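Local coordinates for endoglucanase, glycoside hydrolase family 5 protein (Cytophaga hutchinsonii, PDB 5IHS), which probably hydrolyses internal beta-1,4-glucosidic bonds of cellulose, as a TIM-barrel enzyme that is probably one of the periplasmic endoglucanases required for growth on crystalline cellulose, at residues A[57-60]-A[61-64]; A[66-69]-A[70-73]; A[72-76]-A[77-81]; A[124-127]-A[128-131]; A[312-315]-A[316-320]. One frame throughout, in Å; residues are numbered along the deposited sequence.

Interaction 1: residues A[57-60]-A[61-64]; sequences LFWS and QWMG
Trp59 and Trp62 meet in a local contact round a tight turn, in the loop that leaves the C-terminal end of strand 53-57 at the mouth of the TIM barrel and runs on to helix 69-77. Trp59 O accepts from Trp62 N at 3.1 Å, closing a type I beta turn with Ser60 and Gln61 at its corners, and from Met63 N at 3.0 Å. Met63 N lies nearly along the C=O axis, whereas Trp62 N sits well above the carbonyl plane. On the surface of the turn the indoles run side by side, and Trp62 CZ3 comes over one face of Trp59, 3.4 Å from CD2. The planes are inclined at 48°, so this is neither a stack nor an edge-to-face pair. Gln61 lies along the rim of the same indole, its OE1 3.6 Å from Trp59 CE3 and buried without a hydrogen-bond partner, while its NE2 is bonded to Met92 O. With its CG anti to the backbone N (chi1 -173°), Phe58 reaches Met63, whose CG packs 3.2 Å from Phe58 CD2 and whose sulfur makes an oblique Met-aromatic contact. A serine in place of Trp59 would probably cost the Trp62 indole its main neighbour within the turn and leave it less fixed in rotation. His125 meets Trp59 edge-to-face, and Trp282 meets both Phe58 and Trp59. The chemistry implies a turn fixed by backbone bonds that presents aromatic rings at the barrel mouth, where family 5 enzymes generally bind their glucan chains.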
# COMPACT_ATOMS: atom_id res chain seq x y z
N LEU A 57 2.06 3.11 7.03
CA LEU A 57 1.66 3.43 8.38
C LEU A 57 0.74 2.32 8.89
O LEU A 57 0.18 1.53 8.13
CB LEU A 57 1.00 4.81 8.41
CG LEU A 57 1.89 5.94 7.87
CD1 LEU A 57 1.13 7.24 7.72
CD2 LEU A 57 3.14 6.15 8.70
N PHE A 58 0.60 2.27 10.21
CA PHE A 58 -0.26 1.31 10.89
C PHE A 58 -1.66 1.91 11.00
O PHE A 58 -1.86 3.10 10.78
CB PHE A 58 0.37 1.07 12.26
CG PHE A 58 -0.23 -0.03 13.13
CD1 PHE A 58 0.29 -1.32 13.10
CD2 PHE A 58 -1.18 0.26 14.10
CE1 PHE A 58 -0.20 -2.30 13.95
CE2 PHE A 58 -1.65 -0.72 14.97
CZ PHE A 58 -1.16 -1.99 14.89
N TRP A 59 -2.63 1.08 11.37
CA TRP A 59 -4.01 1.50 11.63
C TRP A 59 -4.09 2.93 12.15
O TRP A 59 -3.58 3.23 13.24
CB TRP A 59 -4.62 0.60 12.68
CG TRP A 59 -4.80 -0.84 12.32
CD1 TRP A 59 -3.89 -1.85 12.42
CD2 TRP A 59 -6.01 -1.43 11.86
NE1 TRP A 59 -4.46 -3.03 12.04
CE2 TRP A 59 -5.77 -2.80 11.68
CE3 TRP A 59 -7.28 -0.92 11.58
CZ2 TRP A 59 -6.76 -3.68 11.24
CZ3 TRP A 59 -8.26 -1.79 11.15
CH2 TRP A 59 -8.00 -3.15 10.98
N SER A 60 -4.80 3.80 11.43
CA SER A 60 -4.81 5.22 11.75
C SER A 60 -5.40 5.52 13.12
O SER A 60 -5.01 6.51 13.76
CB SER A 60 -5.59 5.98 10.69
OG SER A 60 -6.92 5.51 10.55
N GLN A 61 -6.36 4.71 13.59
CA GLN A 61 -6.98 5.02 14.88
C GLN A 61 -6.11 4.62 16.06
O GLN A 61 -6.36 5.08 17.19
CB GLN A 61 -8.40 4.44 14.98
CG GLN A 61 -8.51 2.93 15.19
CD GLN A 61 -8.58 2.15 13.89
OE1 GLN A 61 -7.78 2.37 12.97
NE2 GLN A 61 -9.54 1.23 13.80
N TRP A 62 -5.07 3.82 15.84
CA TRP A 62 -4.23 3.31 16.91
C TRP A 62 -2.79 3.80 16.86
O TRP A 62 -2.12 3.80 17.90
CB TRP A 62 -4.27 1.78 16.93
CG TRP A 62 -5.65 1.24 17.22
CD1 TRP A 62 -6.56 1.74 18.10
CD2 TRP A 62 -6.27 0.12 16.58
NE1 TRP A 62 -7.71 0.99 18.06
CE2 TRP A 62 -7.56 -0.00 17.13
CE3 TRP A 62 -5.87 -0.78 15.60
CZ2 TRP A 62 -8.45 -1.00 16.74
CZ3 TRP A 62 -6.75 -1.77 15.21
CH2 TRP A 62 -8.02 -1.88 15.78
N MET A 63 -2.31 4.26 15.70
CA MET A 63 -0.97 4.81 15.55
C MET A 63 -1.02 6.14 14.81
O MET A 63 -0.14 6.48 14.03
CB MET A 63 -0.04 3.81 14.88
CG MET A 63 0.33 2.61 15.73
SD MET A 63 1.53 3.02 17.00
CE MET A 63 1.30 1.58 18.06
N GLY A 64 -2.08 6.91 15.07
CA GLY A 64 -2.29 8.18 14.40
C GLY A 64 -1.24 9.23 14.68
O GLY A 64 -1.12 10.19 13.92
O HOH W 1 1.36 4.67 11.84

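Interaction 2: residues A[66-69]-A[70-73]; sequences YYNS and DVVK
Asn68 caps the N-terminus of helix 69-77, the helix that follows strand 53-57 in the TIM barrel, by accepting from Val71 three residues on. As the N-cap residue it offers OD1 to Val71 N at 2.9 Å, in a bond bent little at the hydrogen (164°) though the donor is tilted from the plane of the amide. The side chain can do this because CG is tucked between the backbone N and the carbonyl carbon (chi1 67°), which swings the amide oxygen over the first turn, where backbone N-H groups have no preceding helical carbonyls. Asp70 CB also comes within 3.3 Å of Asn68 OD1. The other end of the amide is engaged too: ND2 is bonded to Pro300 O, and weakly to Gln65 O, so the flat group is held from both ends and its rotation is fixed. Regular helical bonding starts from the same residue, with Val72 N reaching Asn68 O at 3.2 Å and Lys73 N reaching Ser69 O at 3.0 Å. Such a cap satisfies Val71 N, and its partly negative oxygen is probably favoured by the positive end of the helix dipole. Just upstream the chain folds back through an inverse gamma turn centred on Tyr67, closed by a weak bond between Asn68 N and Tyr66 O. This fold-back sets Tyr66 beside the helix start, its OH bonded to Ala298 O. Val71 CB packs 3.4 Å from Tyr66 O, while its methyl CG2 meets the edge of the Tyr66 ring at CD1, 4.1 Å away.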
# COMPACT_ATOMS: atom_id res chain seq x y z
N TYR A 66 1.78 9.10 14.11
CA TYR A 66 2.76 9.09 13.03
C TYR A 66 2.21 9.63 11.71
O TYR A 66 2.96 9.70 10.72
CB TYR A 66 3.35 7.68 12.82
CG TYR A 66 4.11 7.19 14.04
CD1 TYR A 66 5.36 7.72 14.36
CD2 TYR A 66 3.58 6.22 14.87
CE1 TYR A 66 6.05 7.29 15.48
CE2 TYR A 66 4.26 5.79 16.00
CZ TYR A 66 5.50 6.32 16.30
OH TYR A 66 6.16 5.88 17.44
N TYR A 67 0.93 10.01 11.67
CA TYR A 67 0.28 10.50 10.45
C TYR A 67 0.55 12.00 10.32
O TYR A 67 -0.32 12.85 10.53
CB TYR A 67 -1.22 10.21 10.47
CG TYR A 67 -1.56 8.79 10.08
CD1 TYR A 67 -1.17 7.71 10.87
CD2 TYR A 67 -2.29 8.52 8.92
CE1 TYR A 67 -1.46 6.41 10.49
CE2 TYR A 67 -2.59 7.23 8.55
CZ TYR A 67 -2.17 6.17 9.33
OH TYR A 67 -2.46 4.90 8.91
N ASN A 68 1.80 12.34 9.98
CA ASN A 68 2.18 13.75 9.98
C ASN A 68 3.29 14.00 8.95
O ASN A 68 3.94 13.08 8.44
CB ASN A 68 2.58 14.23 11.38
CG ASN A 68 3.85 13.59 11.88
OD1 ASN A 68 4.92 13.83 11.32
ND2 ASN A 68 3.75 12.77 12.93
N SER A 69 3.47 15.28 8.65
CA SER A 69 4.40 15.66 7.59
C SER A 69 5.85 15.43 7.97
O SER A 69 6.69 15.22 7.08
CB SER A 69 4.17 17.11 7.16
OG SER A 69 4.27 17.99 8.24
N ASP A 70 6.19 15.49 9.26
CA ASP A 70 7.57 15.21 9.66
C ASP A 70 7.95 13.76 9.36
O ASP A 70 9.04 13.49 8.86
CB ASP A 70 7.77 15.51 11.15
CG ASP A 70 7.63 16.99 11.47
OD1 ASP A 70 8.09 17.83 10.67
OD2 ASP A 70 7.08 17.31 12.55
N VAL A 71 7.05 12.83 9.66
CA VAL A 71 7.28 11.42 9.32
C VAL A 71 7.42 11.25 7.81
O VAL A 71 8.32 10.55 7.34
CB VAL A 71 6.17 10.54 9.92
CG1 VAL A 71 6.17 9.13 9.32
CG2 VAL A 71 6.35 10.47 11.44
N VAL A 72 6.51 11.84 7.03
CA VAL A 72 6.59 11.65 5.58
C VAL A 72 7.91 12.18 5.04
O VAL A 72 8.57 11.53 4.21
CB VAL A 72 5.37 12.27 4.88
CG1 VAL A 72 5.54 12.23 3.37
CG2 VAL A 72 4.09 11.52 5.28
N LYS A 73 8.34 13.36 5.49
CA LYS A 73 9.61 13.92 5.03
C LYS A 73 10.77 13.01 5.40
O LYS A 73 11.68 12.79 4.58
CB LYS A 73 9.82 15.31 5.60
CG LYS A 73 11.05 15.99 5.04
CD LYS A 73 11.21 17.41 5.54
CE LYS A 73 12.46 18.05 4.97
NZ LYS A 73 12.66 19.39 5.55

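Interaction 3: residues A[72-76]-A[77-81]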
# COMPACT_ATOMS: atom_id res chain seq x y z
N VAL A 72 6.51 11.84 7.03
CA VAL A 72 6.59 11.65 5.58
C VAL A 72 7.91 12.18 5.04
O VAL A 72 8.57 11.53 4.21
CB VAL A 72 5.37 12.27 4.88
CG1 VAL A 72 5.54 12.23 3.37
CG2 VAL A 72 4.09 11.52 5.28
N LYS A 73 8.34 13.36 5.49
CA LYS A 73 9.61 13.92 5.03
C LYS A 73 10.77 13.01 5.40
O LYS A 73 11.68 12.79 4.58
CB LYS A 73 9.82 15.31 5.60
CG LYS A 73 11.05 15.99 5.04
CD LYS A 73 11.21 17.41 5.54
CE LYS A 73 12.46 18.05 4.97
NZ LYS A 73 12.66 19.39 5.55
N TRP A 74 10.78 12.48 6.62
CA TRP A 74 11.84 11.60 7.07
C TRP A 74 11.84 10.30 6.28
O TRP A 74 12.91 9.77 5.94
CB TRP A 74 11.70 11.35 8.58
CG TRP A 74 12.83 10.56 9.16
CD1 TRP A 74 12.80 9.26 9.55
CD2 TRP A 74 14.18 11.00 9.37
NE1 TRP A 74 14.03 8.87 10.01
CE2 TRP A 74 14.90 9.92 9.90
CE3 TRP A 74 14.84 12.22 9.17
CZ2 TRP A 74 16.25 10.01 10.24
CZ3 TRP A 74 16.18 12.31 9.51
CH2 TRP A 74 16.87 11.21 10.04
N LEU A 75 10.66 9.76 6.00
CA LEU A 75 10.59 8.55 5.18
C LEU A 75 11.18 8.79 3.79
O LEU A 75 11.85 7.91 3.24
CB LEU A 75 9.15 8.04 5.09
CG LEU A 75 8.60 7.45 6.38
CD1 LEU A 75 7.13 7.12 6.20
CD2 LEU A 75 9.37 6.20 6.80
N ARG A 76 10.93 9.95 3.19
CA ARG A 76 11.56 10.26 1.91
C ARG A 76 13.06 10.45 2.05
O ARG A 76 13.85 9.86 1.30
CB ARG A 76 10.94 11.52 1.31
CG ARG A 76 11.55 11.90 -0.04
CD ARG A 76 11.14 13.29 -0.49
NE ARG A 76 11.79 14.28 0.35
CZ ARG A 76 11.71 15.59 0.19
NH1 ARG A 76 10.95 16.10 -0.77
NH2 ARG A 76 12.40 16.38 1.00
N ASP A 77 13.48 11.30 2.99
CA ASP A 77 14.87 11.74 3.02
C ASP A 77 15.81 10.68 3.59
O ASP A 77 16.94 10.53 3.11
CB ASP A 77 15.03 12.99 3.88
CG ASP A 77 14.39 14.22 3.28
OD1 ASP A 77 14.04 14.23 2.08
OD2 ASP A 77 14.27 15.22 4.03
N ASP A 78 15.39 9.97 4.63
CA ASP A 78 16.24 8.99 5.30
C ASP A 78 15.96 7.56 4.87
O ASP A 78 16.89 6.77 4.71
CB ASP A 78 16.11 9.12 6.82
CG ASP A 78 17.06 8.18 7.55
OD1 ASP A 78 18.27 8.45 7.53
OD2 ASP A 78 16.58 7.17 8.10
N TRP A 79 14.69 7.19 4.72
CA TRP A 79 14.36 5.84 4.30
C TRP A 79 14.31 5.69 2.78
O TRP A 79 14.23 4.56 2.29
CB TRP A 79 13.02 5.38 4.91
CG TRP A 79 13.08 5.12 6.40
CD1 TRP A 79 13.58 5.94 7.36
CD2 TRP A 79 12.63 3.94 7.07
NE1 TRP A 79 13.47 5.36 8.60
CE2 TRP A 79 12.90 4.12 8.45
CE3 TRP A 79 12.05 2.74 6.65
CZ2 TRP A 79 12.61 3.14 9.40
CZ3 TRP A 79 11.77 1.78 7.60
CH2 TRP A 79 12.06 1.99 8.95
N LYS A 80 14.32 6.78 2.03
CA LYS A 80 14.27 6.73 0.56
C LYS A 80 12.98 6.07 0.06
O LYS A 80 12.97 5.42 -0.98
CB LYS A 80 15.51 6.08 -0.04
CG LYS A 80 16.83 6.61 0.53
CD LYS A 80 17.00 8.12 0.41
CE LYS A 80 18.36 8.54 0.96
NZ LYS A 80 18.55 10.01 0.97
N CYS A 81 11.88 6.28 0.77
CA CYS A 81 10.58 5.84 0.26
C CYS A 81 10.18 6.63 -0.98
O CYS A 81 10.26 7.87 -1.00
CB CYS A 81 9.49 6.04 1.31
SG CYS A 81 9.57 4.98 2.73
O HOH W 2 15.38 6.38 10.46
O HOH W 3 15.72 11.27 -0.44
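Arg76 and Asp77 form a side-on salt bridge at the C-terminal end of helix 69-77, which makes the beta-alpha-beta crossover between barrel strands 53-57 and 83-89. Both NE (2.8 Å) and NH2 of Arg76 grip the single oxygen OD1 of Asp77, with that oxygen close to the guanidinium plane; NH1 goes instead to Lys116 O. A leucine in place of Arg76 would probably leave Asp77 OD1 without its two donors, free the carboxylate to turn, and cost Lys116 O its partner. Just past the helix end, Asp78 CB lies over the face of Trp74, 3.6 Å from the centroid of its six-membered ring, a CH-pi contact. The first torsion of Asp78 (chi1 -176°) turns CG away from the backbone N and lays the carboxylate nearly parallel over the indole. Leu75 CD2 lies over one face of Trp79, offset toward the rim. One water binds Trp74 NE1, Asp78 OD2 and Trp79 NE1, tying the two indoles to the acid. In the second shell, Arg317 positions Asp78 by a salt bridge, and Trp304 meets Trp74 edge-to-face. The chain breaks from the helix at Lys80, where phi turns positive, and Cys81 N then reaches back to Leu75 O at 3.0 Å.

Interaction 4: residues A[124-127]-A[128-131]; sequences YHSH and EAQK
Ser126 meets Glu128 and Ala129 with its side-chain oxygen, in the loop after barrel strand 119-125. Its CB stands 4.0 Å from Glu128 N, and the anti placement of OG relative to the backbone N (chi1 178°) directs the hydroxyl into the bend. At the tip, OG accepts from Glu128 N at 2.9 Å in a nearly straight bond (168°). Ala129 N is also near this oxygen but too badly angled to bond, and Ala129 CB packs 3.8 Å from Ser126 OG. The hydroxyl has a second partner in Glu91, whose OE2 bonds it while OE1 takes His127 N, so one carboxylate pins two successive residues of the loop. Ala129 CB reaches further, to the edge of the Tyr124 ring at CE2, 4.0 Å away; Tyr174 of helix 167-185 touches both residues. A water bridges His127 O to Gln130 NE2, and Lys131 N bonds to Glu128 O in the short 3-10 turn that follows. Side-chain oxygen to the N-H two residues on is the signature of an ST turn, here used to bend a beta-alpha loop at the C-terminal mouth of a TIM barrel, the end at which such enzymes carry their active sites.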
# COMPACT_ATOMS: atom_id res chain seq x y z
N TYR A 124 -8.27 2.07 2.41
CA TYR A 124 -9.49 1.81 3.17
C TYR A 124 -9.24 0.50 3.91
O TYR A 124 -9.42 -0.59 3.36
CB TYR A 124 -10.67 1.74 2.22
CG TYR A 124 -12.03 1.94 2.85
CD1 TYR A 124 -12.43 3.20 3.29
CD2 TYR A 124 -12.93 0.90 2.99
CE1 TYR A 124 -13.68 3.41 3.85
CE2 TYR A 124 -14.18 1.10 3.55
CZ TYR A 124 -14.54 2.36 3.98
OH TYR A 124 -15.78 2.60 4.54
N HIS A 125 -8.78 0.62 5.16
CA HIS A 125 -8.15 -0.49 5.86
C HIS A 125 -9.22 -1.31 6.58
O HIS A 125 -9.39 -1.26 7.80
CB HIS A 125 -7.05 0.00 6.78
CG HIS A 125 -6.05 -1.05 7.12
ND1 HIS A 125 -5.01 -1.39 6.28
CD2 HIS A 125 -5.93 -1.84 8.21
CE1 HIS A 125 -4.29 -2.34 6.84
NE2 HIS A 125 -4.83 -2.64 8.02
N SER A 126 -9.96 -2.05 5.77
CA SER A 126 -11.13 -2.81 6.19
C SER A 126 -11.00 -4.29 5.84
O SER A 126 -10.36 -4.66 4.85
CB SER A 126 -12.38 -2.26 5.48
OG SER A 126 -13.55 -2.99 5.82
N HIS A 127 -11.66 -5.11 6.66
CA HIS A 127 -11.87 -6.54 6.41
C HIS A 127 -13.30 -6.86 6.01
O HIS A 127 -13.64 -8.04 5.85
CB HIS A 127 -11.52 -7.36 7.66
CG HIS A 127 -10.08 -7.34 8.04
ND1 HIS A 127 -9.07 -7.72 7.17
CD2 HIS A 127 -9.47 -7.00 9.20
CE1 HIS A 127 -7.91 -7.61 7.79
NE2 HIS A 127 -8.12 -7.19 9.03
N GLU A 128 -14.16 -5.85 5.84
CA GLU A 128 -15.58 -6.11 5.58
C GLU A 128 -16.23 -4.93 4.87
O GLU A 128 -17.37 -4.56 5.15
CB GLU A 128 -16.31 -6.50 6.86
CG GLU A 128 -16.28 -5.45 7.93
CD GLU A 128 -17.11 -5.85 9.14
OE1 GLU A 128 -17.00 -7.01 9.57
OE2 GLU A 128 -17.88 -5.01 9.65
N ALA A 129 -15.51 -4.35 3.91
CA ALA A 129 -15.96 -3.12 3.28
C ALA A 129 -17.31 -3.28 2.59
O ALA A 129 -18.10 -2.33 2.55
CB ALA A 129 -14.90 -2.64 2.28
N GLN A 130 -17.59 -4.46 2.05
CA GLN A 130 -18.83 -4.67 1.31
C GLN A 130 -20.06 -4.53 2.18
O GLN A 130 -21.16 -4.40 1.65
CB GLN A 130 -18.84 -6.04 0.63
CG GLN A 130 -19.09 -7.26 1.54
CD GLN A 130 -17.89 -7.65 2.37
OE1 GLN A 130 -16.79 -7.16 2.16
NE2 GLN A 130 -18.09 -8.58 3.29
N LYS A 131 -19.90 -4.57 3.51
CA LYS A 131 -21.04 -4.42 4.41
C LYS A 131 -21.53 -2.98 4.52
O LYS A 131 -22.69 -2.77 4.89
CB LYS A 131 -20.69 -4.94 5.80
CG LYS A 131 -20.40 -6.43 5.83
CD LYS A 131 -20.28 -6.93 7.25
CE LYS A 131 -19.80 -8.38 7.28
NZ LYS A 131 -20.57 -9.26 6.36
O HOH W 4 -17.25 0.36 4.51
O HOH W 5 -15.68 -9.54 4.73

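Interaction 5: residues A[312-315]-A[316-320]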
# COMPACT_ATOMS: atom_id res chain seq x y z
N SER A 312 13.41 -5.73 12.07
CA SER A 312 12.58 -5.63 10.87
C SER A 312 12.76 -4.28 10.19
O SER A 312 12.95 -4.21 8.97
CB SER A 312 11.12 -5.86 11.26
OG SER A 312 10.28 -5.83 10.11
N GLY A 313 12.71 -3.20 10.97
CA GLY A 313 12.88 -1.88 10.39
C GLY A 313 14.23 -1.71 9.70
O GLY A 313 14.31 -1.13 8.62
N LYS A 314 15.30 -2.21 10.33
CA LYS A 314 16.62 -2.11 9.72
C LYS A 314 16.67 -2.85 8.39
O LYS A 314 17.22 -2.34 7.41
CB LYS A 314 17.69 -2.66 10.66
CG LYS A 314 19.01 -2.92 9.95
CD LYS A 314 20.10 -3.38 10.90
CE LYS A 314 21.37 -3.77 10.14
NZ LYS A 314 21.82 -2.70 9.20
N LEU A 315 16.11 -4.06 8.35
CA LEU A 315 16.13 -4.85 7.12
C LEU A 315 15.43 -4.10 5.99
O LEU A 315 15.95 -3.97 4.88
CB LEU A 315 15.44 -6.19 7.38
CG LEU A 315 15.44 -7.19 6.23
CD1 LEU A 315 15.19 -8.58 6.79
CD2 LEU A 315 14.39 -6.88 5.17
N VAL A 316 14.24 -3.58 6.28
CA VAL A 316 13.42 -2.94 5.25
C VAL A 316 14.03 -1.61 4.83
O VAL A 316 14.06 -1.28 3.63
CB VAL A 316 12.00 -2.79 5.80
CG1 VAL A 316 11.17 -1.88 4.96
CG2 VAL A 316 11.38 -4.18 5.98
N ARG A 317 14.49 -0.82 5.80
CA ARG A 317 15.13 0.46 5.48
C ARG A 317 16.38 0.26 4.65
O ARG A 317 16.64 1.01 3.69
CB ARG A 317 15.45 1.22 6.77
CG ARG A 317 16.18 2.53 6.54
CD ARG A 317 16.43 3.25 7.88
NE ARG A 317 17.29 4.41 7.75
CZ ARG A 317 18.62 4.38 7.75
NH1 ARG A 317 19.29 3.23 7.87
NH2 ARG A 317 19.30 5.50 7.61
N ASP A 318 17.18 -0.76 4.98
CA ASP A 318 18.38 -1.01 4.19
C ASP A 318 18.02 -1.35 2.74
O ASP A 318 18.69 -0.88 1.81
CB ASP A 318 19.20 -2.14 4.81
CG ASP A 318 19.95 -1.73 6.08
OD1 ASP A 318 19.99 -0.52 6.43
OD2 ASP A 318 20.53 -2.64 6.73
N ASP A 319 16.97 -2.16 2.53
CA ASP A 319 16.54 -2.49 1.17
C ASP A 319 16.06 -1.25 0.43
O ASP A 319 16.40 -1.05 -0.74
CB ASP A 319 15.46 -3.58 1.23
CG ASP A 319 14.85 -3.90 -0.13
OD1 ASP A 319 15.49 -4.68 -0.88
OD2 ASP A 319 13.75 -3.38 -0.46
N LEU A 320 15.27 -0.39 1.08
CA LEU A 320 14.82 0.85 0.46
C LEU A 320 15.99 1.74 0.05
O LEU A 320 16.02 2.28 -1.06
CB LEU A 320 13.91 1.63 1.40
CG LEU A 320 12.53 1.01 1.65
CD1 LEU A 320 11.82 1.74 2.77
CD2 LEU A 320 11.70 1.02 0.41
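Lys314 NZ bonds Asp318 OD2 at 2.8 Å, a salt bridge between residues four apart on the outer face of helix 311-329. Asp318 OD2 accepts through its syn lone pair, on the side of the other carboxylate oxygen. The lysine chain is extended until its last torsion, which bends (chi4 52°) and brings NZ back to the carboxylate. Lys314 was modelled in two conformers, so the bridge may not be permanent. Beneath it the backbone repeats the alpha-helical bond: Val316 N to Ser312 O, Arg317 N to Gly313 O at 2.8 Å, Asp318 N to Lys314 O at 2.9 Å, and Asp319 N to Leu315 O. The other polar side chains find partners beyond the two segments. Ser312 OG bonds Thr251 OG1, while Asp319 divides its carboxylate, giving OD1 to Lys323 and OD2 to the hydroxyl of Tyr279. Arg317 NE forms a salt bridge with Asp78 OD2, just after helix 69-77. Among the apolar groups, Val316 CG2 lies 3.4 Å from Ser312 O. Leu315 CD2 touches Val316 CG2 at 4.1 Å, and both residues bear on Tyr269 of helix 262-274; Val316 also meets Met55 of strand 53-57. The helix is thus amphipathic: its buried flank closes against the first strand of the barrel and the neighbouring helix, while on the solvent side the charge pair of Lys314 and Asp318 is likely to add to the backbone bonding between residues four apart.

Interactions 1, 2 and 3 follow one another from the end of strand 53-57 through helix 69-77: interaction 2 caps its start and interaction 3, which shares Val72 and Lys73, its end. Interactions 1 and 2 touch where Phe58 O lies 2.7 Å from Tyr67 OH, probably a hydrogen bond. Interaction 5 is bound to interaction 3 by the salt bridge from Arg317 NE to Asp78 OD2 (2.9 Å), with Trp79 packed against the last helix. Interaction 4 lies about 29 Å from interactions 3 and 5, centre to centre. It meets interaction 1 at the barrel mouth, Trp59 CZ3 lying 3.6 Å from His125 O, near the probable substrate cleft.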